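Local atomic coordinates of GrgF (Penicillium sp. sh18, PDB entry 6LZH), a protein that acts as a polyketide transferase of the alpha/beta hydrolase fold in the biosynthesis of gregatin A, a fungal polyketide with an alkylated furanone core. Residues I52-W55 / F56-G60; L103-E106 / K107-A110; M158-R161 / A162-D166. All blocks are in the same frame, centred on the assembly; numbering follows the deposited sequence.

Overall arrangement
The three contacts are local, none touches another, and all are partly buried, with exposed residues in each. Contacts 1 and 2 lie on the same side of the chain's centre, nearest atoms about 7 Å apart, and both border strand 32-38 and helix 277-292; contact 3 lies on the opposite side, its centre about 45 Å from that of contact 1. Contact 1, largely aromatic, ends helix 49-58 with I52, A53, F56 and Q57 buried beside the sheet. Contact 2 is a polar turn leading into strand 108-114, with V104 and I109 buried beneath. Contact 3, near the end of helix 150-165, buries M158, D160 and R161, is dominated by charge and reaches the second subunit.

Contact 1 of 3, residues I52-W55 / F56-G60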
# COMPACT_ATOMS: atom_id res chain seq x y z
N ILE A 52 24.62 9.58 -15.71
CA ILE A 52 25.01 9.52 -14.31
C ILE A 52 25.53 8.12 -13.96
O ILE A 52 26.52 7.97 -13.23
CB ILE A 52 23.83 9.94 -13.42
CG1 ILE A 52 23.48 11.41 -13.67
CG2 ILE A 52 24.19 9.71 -11.97
CD1 ILE A 52 22.22 11.94 -12.91
N ALA A 53 24.85 7.07 -14.45
CA ALA A 53 25.37 5.72 -14.26
C ALA A 53 26.78 5.59 -14.82
O ALA A 53 27.68 5.04 -14.17
CB ALA A 53 24.44 4.71 -14.93
N LYS A 54 27.00 6.13 -16.03
CA LYS A 54 28.32 6.08 -16.64
C LYS A 54 29.37 6.74 -15.75
O LYS A 54 30.48 6.22 -15.59
CB LYS A 54 28.28 6.75 -18.02
CG LYS A 54 29.60 6.67 -18.77
CD LYS A 54 29.83 5.26 -19.30
CE LYS A 54 31.04 5.17 -20.22
NZ LYS A 54 32.12 4.29 -19.65
N TRP A 55 29.03 7.89 -15.15
CA TRP A 55 29.95 8.57 -14.25
C TRP A 55 30.29 7.71 -13.03
O TRP A 55 31.46 7.61 -12.65
CB TRP A 55 29.36 9.92 -13.82
CG TRP A 55 30.30 10.81 -13.06
CD1 TRP A 55 31.03 11.87 -13.57
CD2 TRP A 55 30.60 10.77 -11.66
NE1 TRP A 55 31.75 12.45 -12.57
CE2 TRP A 55 31.51 11.81 -11.39
CE3 TRP A 55 30.19 9.94 -10.60
CZ2 TRP A 55 32.02 12.05 -10.10
CZ3 TRP A 55 30.69 10.18 -9.32
CH2 TRP A 55 31.60 11.23 -9.08
N PHE A 56 29.27 7.14 -12.38
CA PHE A 56 29.51 6.25 -11.24
C PHE A 56 30.33 5.03 -11.66
O PHE A 56 31.22 4.59 -10.93
CB PHE A 56 28.19 5.79 -10.60
CG PHE A 56 27.54 6.82 -9.71
CD1 PHE A 56 28.25 7.43 -8.69
CD2 PHE A 56 26.21 7.18 -9.90
CE1 PHE A 56 27.64 8.39 -7.87
CE2 PHE A 56 25.60 8.16 -9.09
CZ PHE A 56 26.31 8.74 -8.07
N GLN A 57 29.98 4.44 -12.81
CA GLN A 57 30.75 3.31 -13.32
C GLN A 57 32.23 3.67 -13.48
O GLN A 57 33.12 2.89 -13.11
CB GLN A 57 30.15 2.86 -14.66
CG GLN A 57 30.86 1.68 -15.33
CD GLN A 57 30.42 1.47 -16.76
OE1 GLN A 57 29.97 2.39 -17.45
NE2 GLN A 57 30.56 0.23 -17.24
N GLU A 58 32.51 4.87 -14.00
CA GLU A 58 33.88 5.32 -14.19
C GLU A 58 34.60 5.51 -12.86
O GLU A 58 35.84 5.51 -12.84
CB GLU A 58 33.91 6.63 -14.99
CG GLU A 58 33.69 6.44 -16.47
CD GLU A 58 33.37 7.74 -17.17
OE1 GLU A 58 33.18 8.75 -16.48
OE2 GLU A 58 33.31 7.73 -18.42
N HIS A 59 33.86 5.68 -11.76
CA HIS A 59 34.42 5.76 -10.42
C HIS A 59 34.29 4.44 -9.65
O HIS A 59 34.32 4.45 -8.42
CB HIS A 59 33.76 6.91 -9.66
CG HIS A 59 34.13 8.26 -10.21
ND1 HIS A 59 33.59 8.76 -11.38
CD2 HIS A 59 35.02 9.18 -9.78
CE1 HIS A 59 34.13 9.94 -11.63
NE2 HIS A 59 35.00 10.22 -10.68
N GLY A 60 34.15 3.32 -10.34
CA GLY A 60 34.25 2.03 -9.70
C GLY A 60 32.96 1.45 -9.16
O GLY A 60 33.00 0.43 -8.46
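One face of the W55 indole is covered by the imidazole of H59, while F56 CD1 lies at the indole edge, near its plane. The stack with H59 is face to face, with the six-membered ring of W55 and the imidazole at 23° and their centroids 3.7 Å apart; H59 CE1 lies over the indole close to its ring-fusion bond, 3.2 Å from W55 CE2. F56 meets the same six-membered ring in an offset edge-to-face pair, the indole edge directed at the phenyl face. W55 CE3 comes within 3.7 Å of F56 CD1. With CG of W55 anti to its backbone N (chi1 -171°), the indole is carried along the helix to both partners.

A hydrogen bond from H59 ND1 to W55 O, 2.7 Å long and 167° at the hydrogen, fixes the rotation of the imidazole. The carbonyl oxygen lies in the plane of the imidazole, at its edge, and takes a second, weak bond from H59 N. I52 and F56 lie side by side, with I52 CG2 3.6 Å from F56 CE2, and F56 continues onto L35 and C63 of the flanking strands. W55 lies against helix 277-292, its NE1 bonded to E278 OE1. The side chains of K54 and E58 make a long salt bridge, K54 NZ to E58 OE2 at 3.8 Å.

G60, with positive phi and its N bonded back to Q57 O, is the C-prime residue of a Schellman motif that ends helix 49-58, the crossover helix of the beta-alpha-beta unit joining strands 32-38 and 62-66 of the alpha/beta hydrolase fold.

Contact 2 of 3, residues L103-E106 / K107-A110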
# COMPACT_ATOMS: atom_id res chain seq x y z
N LEU A 103 30.84 -9.16 -9.59
CA LEU A 103 31.41 -7.82 -9.50
C LEU A 103 30.85 -7.02 -8.33
O LEU A 103 31.36 -5.93 -8.04
CB LEU A 103 31.16 -7.05 -10.81
CG LEU A 103 32.11 -7.29 -11.98
CD1 LEU A 103 31.67 -6.48 -13.19
CD2 LEU A 103 33.56 -6.96 -11.63
N VAL A 104 29.82 -7.53 -7.65
CA VAL A 104 29.10 -6.77 -6.65
C VAL A 104 29.44 -7.31 -5.26
O VAL A 104 29.13 -8.47 -4.95
CB VAL A 104 27.58 -6.81 -6.89
CG1 VAL A 104 26.85 -6.06 -5.77
CG2 VAL A 104 27.26 -6.21 -8.24
N ASN A 105 30.07 -6.47 -4.45
CA ASN A 105 30.23 -6.72 -3.03
C ASN A 105 28.88 -6.56 -2.34
O ASN A 105 28.33 -5.45 -2.30
CB ASN A 105 31.26 -5.75 -2.45
CG ASN A 105 31.50 -5.95 -0.97
OD1 ASN A 105 30.64 -6.40 -0.22
ND2 ASN A 105 32.70 -5.59 -0.53
N GLU A 106 28.35 -7.65 -1.76
CA GLU A 106 26.99 -7.59 -1.26
C GLU A 106 26.83 -6.71 -0.04
O GLU A 106 25.70 -6.43 0.36
CB GLU A 106 26.47 -8.99 -0.97
CG GLU A 106 27.27 -9.74 0.07
CD GLU A 106 26.62 -11.04 0.47
OE1 GLU A 106 26.87 -11.51 1.61
OE2 GLU A 106 25.84 -11.58 -0.34
N LYS A 107 27.93 -6.25 0.57
CA LYS A 107 27.84 -5.28 1.64
C LYS A 107 27.99 -3.84 1.15
O LYS A 107 28.06 -2.92 1.97
CB LYS A 107 28.88 -5.60 2.73
CG LYS A 107 28.44 -6.72 3.68
CD LYS A 107 29.62 -7.57 4.21
CE LYS A 107 30.68 -7.83 3.12
NZ LYS A 107 31.54 -9.07 3.32
N GLN A 108 28.03 -3.63 -0.18
CA GLN A 108 28.20 -2.30 -0.76
C GLN A 108 27.16 -2.05 -1.85
O GLN A 108 27.47 -1.53 -2.92
CB GLN A 108 29.61 -2.11 -1.33
CG GLN A 108 30.72 -2.40 -0.30
CD GLN A 108 32.10 -2.18 -0.87
OE1 GLN A 108 32.39 -2.58 -2.00
NE2 GLN A 108 32.97 -1.55 -0.08
N ILE A 109 25.92 -2.42 -1.60
CA ILE A 109 24.84 -2.21 -2.56
C ILE A 109 24.04 -1.02 -2.08
O ILE A 109 23.43 -1.06 -1.00
CB ILE A 109 23.96 -3.45 -2.71
CG1 ILE A 109 24.78 -4.58 -3.34
CG2 ILE A 109 22.73 -3.11 -3.57
CD1 ILE A 109 24.04 -5.90 -3.45
N ALA A 110 24.04 0.04 -2.88
CA ALA A 110 23.33 1.27 -2.55
C ALA A 110 22.14 1.46 -3.49
O ALA A 110 22.07 0.87 -4.57
CB ALA A 110 24.29 2.47 -2.61
O HOH W 1 24.85 -3.79 0.86
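The side-chain oxygen of N105 accepts the backbone N-H of K107, with K107 N 2.8 Å from N105 OD1 and 155° at the hydrogen. This bond makes an Asx turn overlying a type I beta turn from N105 to Q108. N105 holds the chain twice, because its backbone oxygen also receives a bond from Q108 N, again 2.8 Å from N105 O, which closes the beta turn. A chi1 of -179° places CG of N105 beside its own carbonyl carbon, and from there the amide reaches forward until OD1 meets the K107 nitrogen.

The Q108 side chain crosses that amide at a slant, the two amide planes 33° apart, with Q108 CG 3.7 Å from N105 CG. Its NE2 is turned to another partner, the carbonyl oxygen of M292 at the end of helix 277-292. A water links the turn to the strand, donating to E106 O at 2.8 Å and accepting from I109 N.

Below the polar layer, V104 and I109 meet at about a right angle, V104 CG1 lying 3.5 Å from I109 CG1. Both are buried, V104 on F98 and I109 on K99 of helix 84-99. Backbone bonds of N105 with G32 and of Q108 with A34 tie both limbs to the region of strand 32-38.

N105 and a water thus satisfy the K107, Q108 and I109 N-H groups and E106 O, at a corner where E106 and K107 are exposed while V104 and I109 are buried against helix 84-99 as the chain enters strand 108-114.

Contact 3 of 3, residues M158-R161 / A162-D166; sequences MHDR and ASRLD
This is a contact between side chains one turn apart near the end of helix 150-165, where the helix lies against helix 209-216 and the second subunit. D160 and R164 form its salt bridge: R164 NH1 bonds to D160 OD2 at 3.1 Å. The carboxylate oxygen lies at the guanidinium edge, near its plane, and is met on the syn side, though from 31° out of the carboxylate plane. The bend of R164 at chi3 (70°) swings the guanidinium so that NH1 reaches D160 OD2; R164 CD lies 3.3 Å from D160 OD1. D160 also accepts from M171 N through OD1 and from Q210 NE2 through OD2.

On another side, the carbonyl oxygen of H159 takes two bonds from one residue, S163 N at 2.9 Å and S163 OG at 2.8 Å. The hydroxyl oxygen also sits over a face of the H159 ring, 3.1 Å from H159 CE1.

R161 extends to the second subunit, making salt bridges to E89 and D93 of that chain. The buried D160 carboxylate is therefore held by several donors, which would probably favour its charged form, while R161 pairs with two acids of the second subunit and R164 with D160 of its own helix.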
# COMPACT_ATOMS: atom_id res chain seq x y z
N MET A 158 -13.14 4.14 -9.34
CA MET A 158 -14.18 3.12 -9.14
C MET A 158 -14.80 2.71 -10.46
O MET A 158 -15.05 1.53 -10.70
CB MET A 158 -15.27 3.61 -8.18
CG MET A 158 -14.84 3.85 -6.72
SD MET A 158 -14.00 2.46 -5.92
CE MET A 158 -12.27 2.94 -6.10
N HIS A 159 -15.04 3.68 -11.35
CA HIS A 159 -15.58 3.34 -12.66
C HIS A 159 -14.58 2.51 -13.47
O HIS A 159 -14.97 1.58 -14.19
CB HIS A 159 -15.97 4.60 -13.42
CG HIS A 159 -16.54 4.34 -14.78
ND1 HIS A 159 -15.79 4.47 -15.94
CD2 HIS A 159 -17.77 3.96 -15.17
CE1 HIS A 159 -16.55 4.18 -16.98
NE2 HIS A 159 -17.76 3.88 -16.54
N ASP A 160 -13.30 2.83 -13.34
CA ASP A 160 -12.27 2.10 -14.07
C ASP A 160 -12.22 0.62 -13.67
O ASP A 160 -12.15 -0.27 -14.53
CB ASP A 160 -10.91 2.77 -13.84
CG ASP A 160 -9.79 2.09 -14.60
OD1 ASP A 160 -9.93 1.90 -15.82
OD2 ASP A 160 -8.78 1.73 -13.96
N ARG A 161 -12.26 0.35 -12.35
CA ARG A 161 -12.32 -1.03 -11.88
C ARG A 161 -13.47 -1.79 -12.52
O ARG A 161 -13.30 -2.88 -13.07
CB ARG A 161 -12.50 -1.07 -10.35
CG ARG A 161 -11.31 -0.65 -9.51
CD ARG A 161 -11.49 -1.09 -8.04
NE ARG A 161 -11.13 -2.49 -7.82
CZ ARG A 161 -9.90 -2.93 -7.56
NH1 ARG A 161 -8.88 -2.08 -7.50
NH2 ARG A 161 -9.67 -4.23 -7.38
N ALA A 162 -14.68 -1.23 -12.38
CA ALA A 162 -15.89 -1.92 -12.84
C ALA A 162 -15.87 -2.13 -14.36
O ALA A 162 -16.31 -3.17 -14.85
CB ALA A 162 -17.12 -1.12 -12.44
N SER A 163 -15.36 -1.14 -15.10
CA SER A 163 -15.30 -1.23 -16.55
C SER A 163 -14.27 -2.28 -16.98
O SER A 163 -14.51 -3.05 -17.91
CB SER A 163 -14.96 0.13 -17.15
OG SER A 163 -15.93 1.13 -16.77
N ARG A 164 -13.11 -2.31 -16.33
CA ARG A 164 -12.13 -3.34 -16.65
C ARG A 164 -12.66 -4.73 -16.32
O ARG A 164 -12.40 -5.70 -17.04
CB ARG A 164 -10.82 -3.05 -15.93
CG ARG A 164 -10.10 -1.83 -16.47
CD ARG A 164 -9.14 -1.30 -15.43
NE ARG A 164 -8.00 -2.20 -15.23
CZ ARG A 164 -7.03 -1.96 -14.36
NH1 ARG A 164 -7.09 -0.84 -13.63
NH2 ARG A 164 -6.02 -2.80 -14.21
N LEU A 165 -13.41 -4.86 -15.21
CA LEU A 165 -14.07 -6.13 -14.90
C LEU A 165 -14.98 -6.60 -16.03
O LEU A 165 -15.20 -7.80 -16.16
CB LEU A 165 -14.86 -6.02 -13.58
CG LEU A 165 -14.01 -6.18 -12.32
CD1 LEU A 165 -14.80 -5.81 -11.07
CD2 LEU A 165 -13.47 -7.61 -12.21
N ASP A 166 -15.49 -5.68 -16.86
CA ASP A 166 -16.27 -6.04 -18.04
C ASP A 166 -15.44 -6.03 -19.33
O ASP A 166 -16.02 -6.00 -20.42
CB ASP A 166 -17.46 -5.10 -18.18
CG ASP A 166 -18.61 -5.51 -17.29
OD1 ASP A 166 -18.37 -6.37 -16.43
OD2 ASP A 166 -19.74 -5.01 -17.47